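Local coordinates for beta-mannosidase (Trichoderma harzianum, PDB 4CVU), which probably hydrolyses beta-linked mannose residues from the non-reducing ends of glycans, as a fungal glycoside hydrolase family 2 beta-mannosidase, at residues 200-205 / 704-709; 573-578 / 715-720; 627-632 / 645-650. One frame throughout, in Å; residues are numbered along the deposited sequence.

The three contacts form a connected run of largely aromatic contacts, from near the middle of the chain out to its glycan-bearing surface. Contacts 1 and 2 have centres about 11 Å apart and meet where Leu708 O lies 2.9 Å from Leu720 N; contact 2 is also about 10 Å from contact 3, centre to centre, and there Trp717 CZ2 comes to 3.5 Å from His628 ND1. Contacts 1 and 3, with centres about 14 Å apart, join where Gly203 O is 2.8 Å from His627 ND1. The side chain of Tyr573 in contact 2 is about 7 Å from a bound cadmium ion, whereas sugars of attached glycans lie against contact 3.

Contact 1: 200-205 / 704-709; sequences WDWGPA and LYWQLN
Gln707 NE2, lying over one face of the Trp202 indole, gives a nearly straight hydrogen bond to Asn709 O (2.8 Å, 173°) that fixes the rotation of the amide. Gln707 follows a cis peptide bond near the end of the last strand of the catalytic (beta/alpha)8 barrel, and a cis bond after a tryptophan in this part of the barrel is a familiar feature of clan GH-A hydrolases. Segment 200-205, by contrast, belongs to the galactose-binding-like part of the chain, so the contact joins that region to the barrel. The amide of Gln707 is turned almost perpendicular to the indole, at 88°, with NE2 3.7 Å above the ring plane and OE1 3.2 Å from Trp202 CD1. Gln707 CG sits between backbone N and carbonyl carbon and the chain then runs extended, which carries the amide to Trp202. A short but strongly bent and therefore weak bond runs from Trp706 NE1 to the same OE1. The two tryptophans meet obliquely, their planes 36° apart. Trp422 packs edge-to-face with Trp200, Trp202 and Trp706, closing a cluster of buried indoles. On the opposite face of Trp202 from Gln707 lies Trp200 CD1, 3.1 Å above the plane. Trp202 NE1 arrives at the edge of Trp706, near its ring plane, 3.4 Å from CZ2.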
loop_
_atom_site.group_PDB
_atom_site.type_symbol
_atom_site.label_atom_id
_atom_site.label_comp_id
_atom_site.label_asym_id
_atom_site.label_seq_id
_atom_site.Cartn_x
_atom_site.Cartn_y
_atom_site.Cartn_z
ATOM N N TRP A 200 6.450 10.835 19.691
ATOM C CA TRP A 200 7.755 11.529 19.826
ATOM C C TRP A 200 8.100 12.082 18.444
ATOM O O TRP A 200 7.360 11.864 17.450
ATOM C CB TRP A 200 8.849 10.593 20.405
ATOM C CG TRP A 200 9.883 11.275 21.372
ATOM C CD1 TRP A 200 11.099 11.754 21.045
ATOM C CD2 TRP A 200 9.730 11.515 22.789
ATOM N NE1 TRP A 200 11.728 12.304 22.146
ATOM C CE2 TRP A 200 10.904 12.175 23.228
ATOM C CE3 TRP A 200 8.719 11.265 23.710
ATOM C CZ2 TRP A 200 11.097 12.568 24.550
ATOM C CZ3 TRP A 200 8.917 11.637 25.055
ATOM C CH2 TRP A 200 10.117 12.287 25.456
ATOM N N ASP A 201 9.219 12.801 18.363
ATOM C CA ASP A 201 9.631 13.409 17.125
ATOM C C ASP A 201 10.244 12.420 16.125
ATOM O O ASP A 201 10.638 12.846 15.066
ATOM C CB ASP A 201 10.556 14.641 17.340
ATOM C CG ASP A 201 11.818 14.339 18.106
ATOM O OD1 ASP A 201 12.124 13.174 18.461
ATOM O OD2 ASP A 201 12.568 15.321 18.352
ATOM N N TRP A 202 10.219 11.121 16.425
ATOM C CA TRP A 202 10.544 10.086 15.471
ATOM C C TRP A 202 9.516 8.953 15.448
ATOM O O TRP A 202 9.794 7.961 14.846
ATOM C CB TRP A 202 11.926 9.443 15.734
ATOM C CG TRP A 202 12.295 9.380 17.162
ATOM C CD1 TRP A 202 13.228 10.178 17.800
ATOM C CD2 TRP A 202 11.714 8.562 18.164
ATOM N NE1 TRP A 202 13.260 9.879 19.131
ATOM C CE2 TRP A 202 12.345 8.880 19.376
ATOM C CE3 TRP A 202 10.714 7.565 18.162
ATOM C CZ2 TRP A 202 12.004 8.261 20.563
ATOM C CZ3 TRP A 202 10.415 6.943 19.319
ATOM C CH2 TRP A 202 11.036 7.269 20.510
ATOM N N GLY A 203 8.392 9.081 16.112
ATOM C CA GLY A 203 7.438 7.932 16.245
ATOM C C GLY A 203 6.019 8.370 16.462
ATOM O O GLY A 203 5.755 9.569 16.742
ATOM N N PRO A 204 5.064 7.423 16.279
ATOM C CA PRO A 204 3.624 7.662 16.361
ATOM C C PRO A 204 3.119 7.616 17.800
ATOM O O PRO A 204 3.899 7.301 18.760
ATOM C CB PRO A 204 3.031 6.476 15.555
ATOM C CG PRO A 204 4.003 5.363 15.807
ATOM C CD PRO A 204 5.373 6.014 15.945
ATOM N N ALA A 205 1.838 7.916 17.971
ATOM C CA ALA A 205 1.237 7.989 19.281
ATOM C C ALA A 205 0.043 7.079 19.384
ATOM O O ALA A 205 -1.101 7.580 19.377
ATOM C CB ALA A 205 0.788 9.416 19.555
ATOM N N LEU A 704 28.251 8.358 21.141
ATOM C CA LEU A 704 26.965 7.640 20.940
ATOM C C LEU A 704 26.065 8.471 20.057
ATOM O O LEU A 704 25.410 9.416 20.509
ATOM C CB LEU A 704 26.270 7.357 22.282
ATOM C CG LEU A 704 27.081 6.678 23.384
ATOM C CD1 LEU A 704 26.300 6.570 24.689
ATOM C CD2 LEU A 704 27.585 5.317 22.970
ATOM N N TYR A 705 26.025 8.154 18.781
ATOM C CA TYR A 705 25.204 8.951 17.880
ATOM C C TYR A 705 23.694 8.781 18.116
ATOM O O TYR A 705 23.206 7.748 18.629
ATOM C CB TYR A 705 25.623 8.738 16.422
ATOM C CG TYR A 705 25.273 7.393 15.750
ATOM C CD1 TYR A 705 23.973 7.093 15.385
ATOM C CD2 TYR A 705 26.270 6.467 15.434
ATOM C CE1 TYR A 705 23.673 5.890 14.721
ATOM C CE2 TYR A 705 25.977 5.277 14.779
ATOM C CZ TYR A 705 24.682 4.992 14.425
ATOM O OH TYR A 705 24.371 3.804 13.770
ATOM N N TRP A 706 22.964 9.830 17.756
ATOM C CA TRP A 706 21.499 9.825 17.792
ATOM C C TRP A 706 21.012 9.579 16.365
ATOM O O TRP A 706 21.231 10.431 15.500
ATOM C CB TRP A 706 20.940 11.167 18.351
ATOM C CG TRP A 706 19.479 10.991 18.518
ATOM C CD1 TRP A 706 18.539 11.171 17.576
ATOM C CD2 TRP A 706 18.809 10.401 19.643
ATOM N NE1 TRP A 706 17.320 10.782 18.023
ATOM C CE2 TRP A 706 17.451 10.305 19.304
ATOM C CE3 TRP A 706 19.220 9.990 20.907
ATOM C CZ2 TRP A 706 16.515 9.815 20.162
ATOM C CZ3 TRP A 706 18.283 9.478 21.776
ATOM C CH2 TRP A 706 16.933 9.390 21.397
ATOM N N GLN A 707 20.353 8.459 16.035
ATOM C CA GLN A 707 19.907 7.399 16.909
ATOM C C GLN A 707 20.169 6.107 16.145
ATOM O O GLN A 707 20.383 6.137 14.925
ATOM C CB GLN A 707 18.400 7.510 17.198
ATOM C CG GLN A 707 17.525 7.492 15.958
ATOM C CD GLN A 707 16.117 8.019 16.164
ATOM O OE1 GLN A 707 15.912 9.218 16.288
ATOM N NE2 GLN A 707 15.130 7.121 16.167
ATOM N N LEU A 708 20.220 4.986 16.853
ATOM C CA LEU A 708 20.572 3.752 16.196
ATOM C C LEU A 708 19.481 3.415 15.223
ATOM O O LEU A 708 19.749 3.124 14.055
ATOM C CB LEU A 708 20.740 2.604 17.212
ATOM C CG LEU A 708 20.778 1.164 16.616
ATOM C CD1 LEU A 708 22.067 0.913 15.890
ATOM C CD2 LEU A 708 20.670 0.155 17.708
ATOM N N ASN A 709 18.239 3.432 15.720
ATOM C CA ASN A 709 17.178 2.651 15.084
ATOM C C ASN A 709 15.829 3.369 14.982
ATOM O O ASN A 709 15.621 4.387 15.662
ATOM C CB ASN A 709 17.021 1.321 15.820
ATOM C CG ASN A 709 16.515 1.499 17.240
ATOM O OD1 ASN A 709 17.075 2.279 18.010
ATOM N ND2 ASN A 709 15.453 0.779 17.600
#

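Contact 2: 573-578 / 715-720; sequences YNYDTS and PTWAGL
Tyr575 and Trp717 share the single hydrogen bond of this contact: Trp717 NE1 donates to Tyr575 OH over 2.9 Å, with an N-H...O angle of 145°. The hydroxyl lies only 9° out of the indole plane, so the donor points at it edge-on, and NE1 in turn lies near the plane of the phenol ring. With CG opposite the carbonyl carbon, Tyr575 stretches its ring across from a loop between strands 570-572 and 592-595 of the catalytic barrel domain. The aromatic contact comes from Tyr573, whose edge is turned toward the face of Trp717 in an offset edge-to-face pair; the planes stand at 82° and Tyr573 CE1 is 4.1 Å from Trp717 NE1. The end of Tyr573 is held elsewhere, its OH hydrogen-bonded to Glu594 OE1, while Trp717 also packs edge-to-face with Trp706 and His628. Local turns shape both loops. Asn574 OD1 and Asp576 OD1 each close an Asx turn, the second also taking Ser578 OG on the same face of the carboxylate as Ser578 N, and Thr716 OG1 closes an ST turn by accepting from Ala718 N at 2.8 Å. Chemically, the indole N-H of buried Trp717 is satisfied by a phenol oxygen acting as acceptor, which implies that the proton of Tyr575 OH points elsewhere.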
loop_
_atom_site.group_PDB
_atom_site.type_symbol
_atom_site.label_atom_id
_atom_site.label_comp_id
_atom_site.label_asym_id
_atom_site.label_seq_id
_atom_site.Cartn_x
_atom_site.Cartn_y
_atom_site.Cartn_z
ATOM N N TYR A 573 22.843 19.280 17.963
ATOM C CA TYR A 573 21.761 19.261 17.013
ATOM C C TYR A 573 21.670 20.606 16.330
ATOM O O TYR A 573 20.597 21.196 16.251
ATOM C CB TYR A 573 20.464 18.932 17.728
ATOM C CG TYR A 573 20.389 17.545 18.308
ATOM C CD1 TYR A 573 20.163 16.437 17.495
ATOM C CD2 TYR A 573 20.470 17.350 19.684
ATOM C CE1 TYR A 573 20.033 15.176 18.036
ATOM C CE2 TYR A 573 20.359 16.095 20.232
ATOM C CZ TYR A 573 20.139 15.011 19.402
ATOM O OH TYR A 573 20.023 13.779 19.996
ATOM N N ASN A 574 22.778 21.098 15.822
ATOM C CA ASN A 574 22.739 22.307 15.024
ATOM C C ASN A 574 22.216 21.980 13.612
ATOM O O ASN A 574 22.830 21.218 12.877
ATOM C CB ASN A 574 24.134 22.932 15.008
ATOM C CG ASN A 574 24.143 24.317 14.427
ATOM O OD1 ASN A 574 23.382 24.630 13.511
ATOM N ND2 ASN A 574 25.037 25.165 14.955
ATOM N N TYR A 575 21.064 22.555 13.251
ATOM C CA TYR A 575 20.363 22.241 11.997
ATOM C C TYR A 575 20.624 23.310 10.909
ATOM O O TYR A 575 20.038 23.299 9.811
ATOM C CB TYR A 575 18.869 22.046 12.266
ATOM C CG TYR A 575 18.551 20.829 13.133
ATOM C CD1 TYR A 575 18.731 19.547 12.636
ATOM C CD2 TYR A 575 18.068 20.962 14.426
ATOM C CE1 TYR A 575 18.471 18.427 13.397
ATOM C CE2 TYR A 575 17.798 19.846 15.205
ATOM C CZ TYR A 575 17.999 18.564 14.680
ATOM O OH TYR A 575 17.750 17.423 15.410
ATOM N N ASP A 576 21.552 24.208 11.205
ATOM C CA ASP A 576 22.024 25.172 10.249
ATOM C C ASP A 576 23.041 24.508 9.324
ATOM O O ASP A 576 24.202 24.336 9.704
ATOM C CB ASP A 576 22.671 26.348 10.996
ATOM C CG ASP A 576 23.256 27.401 10.068
ATOM O OD1 ASP A 576 23.168 27.281 8.832
ATOM O OD2 ASP A 576 23.837 28.377 10.612
ATOM N N THR A 577 22.614 24.192 8.099
ATOM C CA THR A 577 23.428 23.381 7.195
ATOM C C THR A 577 24.689 24.073 6.703
ATOM O O THR A 577 25.530 23.422 6.144
ATOM C CB THR A 577 22.667 22.911 5.962
ATOM O OG1 THR A 577 22.237 24.057 5.193
ATOM C CG2 THR A 577 21.474 22.054 6.394
ATOM N N SER A 578 24.814 25.383 6.902
ATOM C CA SER A 578 26.037 26.099 6.530
ATOM C C SER A 578 27.256 25.834 7.439
ATOM O O SER A 578 28.382 26.164 7.059
ATOM C CB SER A 578 25.783 27.609 6.473
ATOM O OG SER A 578 25.535 28.100 7.777
ATOM N N PRO A 715 10.923 9.736 8.091
ATOM C CA PRO A 715 12.234 10.399 8.113
ATOM C C PRO A 715 12.672 10.681 9.534
ATOM O O PRO A 715 11.947 11.335 10.281
ATOM C CB PRO A 715 12.012 11.669 7.324
ATOM C CG PRO A 715 10.586 11.913 7.344
ATOM C CD PRO A 715 9.863 10.620 7.599
ATOM N N THR A 716 13.829 10.141 9.923
ATOM C CA THR A 716 14.370 10.356 11.282
ATOM C C THR A 716 15.896 10.398 11.364
ATOM O O THR A 716 16.622 10.353 10.364
ATOM C CB THR A 716 13.969 9.188 12.214
ATOM O OG1 THR A 716 14.872 8.109 11.949
ATOM C CG2 THR A 716 12.454 8.710 12.038
ATOM N N TRP A 717 16.400 10.386 12.576
ATOM C CA TRP A 717 17.847 10.332 12.838
ATOM C C TRP A 717 18.431 8.885 12.796
ATOM O O TRP A 717 19.633 8.693 13.020
ATOM C CB TRP A 717 18.174 10.977 14.195
ATOM C CG TRP A 717 17.683 12.377 14.433
ATOM C CD1 TRP A 717 18.461 13.525 14.429
ATOM C CD2 TRP A 717 16.360 12.812 14.808
ATOM N NE1 TRP A 717 17.698 14.611 14.672
ATOM C CE2 TRP A 717 16.411 14.223 14.936
ATOM C CE3 TRP A 717 15.134 12.165 14.988
ATOM C CZ2 TRP A 717 15.282 14.990 15.222
ATOM C CZ3 TRP A 717 14.012 12.922 15.292
ATOM C CH2 TRP A 717 14.088 14.336 15.403
ATOM N N ALA A 718 17.589 7.870 12.526
ATOM C CA ALA A 718 18.028 6.489 12.570
ATOM C C ALA A 718 19.089 6.169 11.546
ATOM O O ALA A 718 19.167 6.823 10.483
ATOM C CB ALA A 718 16.812 5.554 12.367
ATOM N N GLY A 719 19.958 5.203 11.885
ATOM C CA GLY A 719 20.869 4.597 10.957
ATOM C C GLY A 719 20.285 3.260 10.467
ATOM O O GLY A 719 20.646 2.812 9.421
ATOM N N LEU A 720 19.429 2.658 11.250
ATOM C CA LEU A 720 18.785 1.353 10.897
ATOM C C LEU A 720 17.296 1.586 10.837
ATOM O O LEU A 720 16.698 2.062 11.791
ATOM C CB LEU A 720 19.085 0.304 11.943
ATOM C CG LEU A 720 20.547 0.055 12.367
ATOM C CD1 LEU A 720 20.568 -0.988 13.465
ATOM C CD2 LEU A 720 21.465 -0.338 11.233
#

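Contact 3: 627-632 / 645-650; sequences HHYPAG and QVEMTL. With NAG (2-acetamido-2-deoxy-beta-D-glucopyranose), chain B; NAG (2-acetamido-2-deoxy-beta-D-glucopyranose), chain L; NAG (2-acetamido-2-deoxy-beta-D-glucopyranose), chain C.
Tyr629 OH donates to the syn lone pair of Glu647 OE2 at 2.7 Å, while the other carboxylate oxygen, OE1, takes a weak bond from His628 NE2 (2.8 Å, bent to 127°). The two side chains thus meet the carboxylate side by side from the loop, one at each oxygen. Glu647 reaches them from helix 638-655 with its chain extended beyond CG (chi2 170°), and its carboxylate plane is turned 78° from the phenol ring. A cis peptide joins His628 to Tyr629, and their rings overlap, His628 CE1 lying 3.3 Å above the face of Tyr629, offset toward the rim. Tyr575 also touches both His628 and Glu647.

Further out, sugars cover the same loop and helix. The acetyl methyl C8 of one NAG (chain L) rests 3.7 Å from Tyr629 CD2. On another face of the helix, N2 of a second NAG (chain B) donates to Thr649 OG1 at 3.0 Å, and that hydroxyl donates a hydrogen bond to Gln645 O. Val646 CG2 touches O7 of the NAG in chain C, which is linked to O4 of the chain B sugar. The arrangement is a cis-peptide His-Tyr pair of a loop bound to one helix carboxylate, on a part of the enzyme that carries attached glycans.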
loop_
_atom_site.group_PDB
_atom_site.type_symbol
_atom_site.label_atom_id
_atom_site.label_comp_id
_atom_site.label_asym_id
_atom_site.label_seq_id
_atom_site.Cartn_x
_atom_site.Cartn_y
_atom_site.Cartn_z
ATOM N N HIS A 627 7.908 13.615 12.055
ATOM C CA HIS A 627 7.561 14.255 13.296
ATOM C C HIS A 627 8.637 15.182 13.777
ATOM O O HIS A 627 8.593 15.616 14.916
ATOM C CB HIS A 627 7.157 13.245 14.356
ATOM C CG HIS A 627 5.845 12.580 14.065
ATOM N ND1 HIS A 627 5.335 11.559 14.829
ATOM C CD2 HIS A 627 4.927 12.818 13.100
ATOM C CE1 HIS A 627 4.156 11.195 14.360
ATOM N NE2 HIS A 627 3.890 11.935 13.303
ATOM N N HIS A 628 9.586 15.467 12.909
ATOM C CA HIS A 628 10.574 16.532 13.145
ATOM C C HIS A 628 10.126 17.697 12.270
ATOM O O HIS A 628 10.458 17.712 11.090
ATOM C CB HIS A 628 11.982 16.070 12.728
ATOM C CG HIS A 628 13.055 17.094 13.001
ATOM N ND1 HIS A 628 13.245 17.652 14.249
ATOM C CD2 HIS A 628 14.025 17.608 12.208
ATOM C CE1 HIS A 628 14.269 18.499 14.204
ATOM N NE2 HIS A 628 14.756 18.495 12.976
ATOM N N TYR A 629 9.378 18.682 12.788
ATOM C CA TYR A 629 9.131 18.936 14.192
ATOM C C TYR A 629 7.732 18.499 14.607
ATOM O O TYR A 629 6.819 18.523 13.801
ATOM C CB TYR A 629 9.265 20.431 14.475
ATOM C CG TYR A 629 10.671 20.893 14.354
ATOM C CD1 TYR A 629 11.256 21.047 13.112
ATOM C CD2 TYR A 629 11.442 21.129 15.488
ATOM C CE1 TYR A 629 12.573 21.448 12.991
ATOM C CE2 TYR A 629 12.761 21.535 15.382
ATOM C CZ TYR A 629 13.323 21.686 14.129
ATOM O OH TYR A 629 14.620 22.073 14.006
ATOM N N PRO A 630 7.555 18.143 15.885
ATOM C CA PRO A 630 6.312 17.526 16.285
ATOM C C PRO A 630 5.145 18.556 16.373
ATOM O O PRO A 630 5.351 19.786 16.401
ATOM C CB PRO A 630 6.653 16.893 17.633
ATOM C CG PRO A 630 7.788 17.672 18.165
ATOM C CD PRO A 630 8.474 18.350 17.026
ATOM N N ALA A 631 3.954 18.012 16.386
ATOM C CA ALA A 631 2.737 18.764 16.212
ATOM C C ALA A 631 2.426 19.678 17.409
ATOM O O ALA A 631 1.718 20.669 17.257
ATOM C CB ALA A 631 1.578 17.785 15.941
ATOM N N GLY A 632 2.959 19.345 18.580
ATOM C CA GLY A 632 2.667 20.073 19.796
ATOM C C GLY A 632 1.239 19.857 20.268
ATOM O O GLY A 632 0.641 20.759 20.837
ATOM N N GLN A 645 11.249 18.454 6.574
ATOM C CA GLN A 645 11.351 18.343 5.123
ATOM C C GLN A 645 12.322 19.374 4.527
ATOM O O GLN A 645 13.157 19.046 3.653
ATOM C CB GLN A 645 9.990 18.499 4.462
ATOM C CG GLN A 645 8.980 17.447 4.858
ATOM C CD GLN A 645 9.446 16.061 4.508
ATOM O OE1 GLN A 645 9.872 15.288 5.366
ATOM N NE2 GLN A 645 9.397 15.751 3.240
ATOM N N VAL A 646 12.219 20.607 4.991
ATOM C CA VAL A 646 13.073 21.695 4.517
ATOM C C VAL A 646 14.528 21.513 4.943
ATOM O O VAL A 646 15.433 21.765 4.157
ATOM C CB VAL A 646 12.525 23.066 4.957
ATOM C CG1 VAL A 646 13.537 24.207 4.730
ATOM C CG2 VAL A 646 11.243 23.360 4.194
ATOM N N GLU A 647 14.761 21.094 6.177
ATOM C CA GLU A 647 16.145 20.837 6.634
ATOM C C GLU A 647 16.835 19.826 5.730
ATOM O O GLU A 647 17.960 20.009 5.278
ATOM C CB GLU A 647 16.183 20.384 8.086
ATOM C CG GLU A 647 15.938 21.509 9.108
ATOM C CD GLU A 647 15.744 20.985 10.537
ATOM O OE1 GLU A 647 15.820 19.752 10.762
ATOM O OE2 GLU A 647 15.539 21.812 11.460
ATOM N N MET A 648 16.156 18.725 5.402
ATOM C CA MET A 648 16.801 17.759 4.574
ATOM C C MET A 648 17.056 18.309 3.186
ATOM O O MET A 648 18.105 18.033 2.578
ATOM C CB MET A 648 15.913 16.472 4.512
ATOM C CG MET A 648 15.827 15.750 5.822
ATOM S SD MET A 648 14.929 14.158 5.524
ATOM C CE MET A 648 13.369 14.952 5.400
ATOM N N THR A 649 16.120 19.094 2.660
ATOM C CA THR A 649 16.201 19.607 1.290
ATOM C C THR A 649 17.364 20.570 1.171
ATOM O O THR A 649 18.117 20.513 0.195
ATOM C CB THR A 649 14.897 20.325 0.848
ATOM O OG1 THR A 649 13.781 19.459 1.021
ATOM C CG2 THR A 649 14.924 20.735 -0.633
ATOM N N LEU A 650 17.518 21.437 2.151
ATOM C CA LEU A 650 18.604 22.401 2.125
ATOM C C LEU A 650 20.007 21.748 2.249
ATOM O O LEU A 650 20.985 22.187 1.605
ATOM C CB LEU A 650 18.421 23.438 3.210
ATOM C CG LEU A 650 17.289 24.473 3.105
ATOM C CD1 LEU A 650 17.322 25.415 4.298
ATOM C CD2 LEU A 650 17.355 25.271 1.800
HETATM C C1 NAG B . 9.443 20.150 -0.032
HETATM C C2 NAG B . 10.575 20.632 -0.915
HETATM C C3 NAG B . 11.269 21.879 -0.365
HETATM C C4 NAG B . 10.296 22.972 0.092
HETATM C C5 NAG B . 9.279 22.317 0.973
HETATM C C6 NAG B . 8.223 23.303 1.478
HETATM C C7 NAG B . 11.747 18.900 -2.179
HETATM C C8 NAG B . 12.894 17.927 -2.239
HETATM N N2 NAG B . 11.601 19.609 -1.073
HETATM O O3 NAG B . 12.137 22.406 -1.340
HETATM O O4 NAG B . 10.937 23.970 0.854
HETATM O O5 NAG B . 8.629 21.263 0.290
HETATM O O6 NAG B . 7.543 23.894 0.387
HETATM O O7 NAG B . 11.009 19.023 -3.165
HETATM C C1 NAG L . 4.391 23.344 16.276
HETATM C C2 NAG L . 5.316 24.526 16.354
HETATM C C3 NAG L . 4.886 25.424 17.502
HETATM C C4 NAG L . 3.412 25.784 17.301
HETATM C C5 NAG L . 2.572 24.515 17.128
HETATM C C6 NAG L . 1.094 24.795 16.884
HETATM C C7 NAG L . 7.741 24.564 15.920
HETATM C C8 NAG L . 9.083 23.922 16.191
HETATM N N2 NAG L . 6.672 24.030 16.515
HETATM O O3 NAG L . 5.745 26.565 17.520
HETATM O O4 NAG L . 2.894 26.530 18.395
HETATM O O5 NAG L . 3.068 23.792 16.020
HETATM O O6 NAG L . 0.979 25.616 15.749
HETATM O O7 NAG L . 7.697 25.524 15.162
HETATM C C1 NAG C . 11.438 25.075 0.103
HETATM C C2 NAG C . 11.525 26.266 1.054
HETATM C C3 NAG C . 12.190 27.462 0.423
HETATM C C4 NAG C . 13.517 27.059 -0.184
HETATM C C5 NAG C . 13.298 25.903 -1.142
HETATM C C6 NAG C . 14.631 25.424 -1.715
HETATM C C7 NAG C . 9.820 26.738 2.755
HETATM C C8 NAG C . 8.381 27.080 3.002
HETATM N N2 NAG C . 10.190 26.624 1.470
HETATM O O3 NAG C . 12.432 28.396 1.434
HETATM O O4 NAG C . 14.084 28.159 -0.864
HETATM O O5 NAG C . 12.700 24.808 -0.468
HETATM O O6 NAG C . 14.397 24.232 -2.426
HETATM O O7 NAG C . 10.584 26.604 3.714
#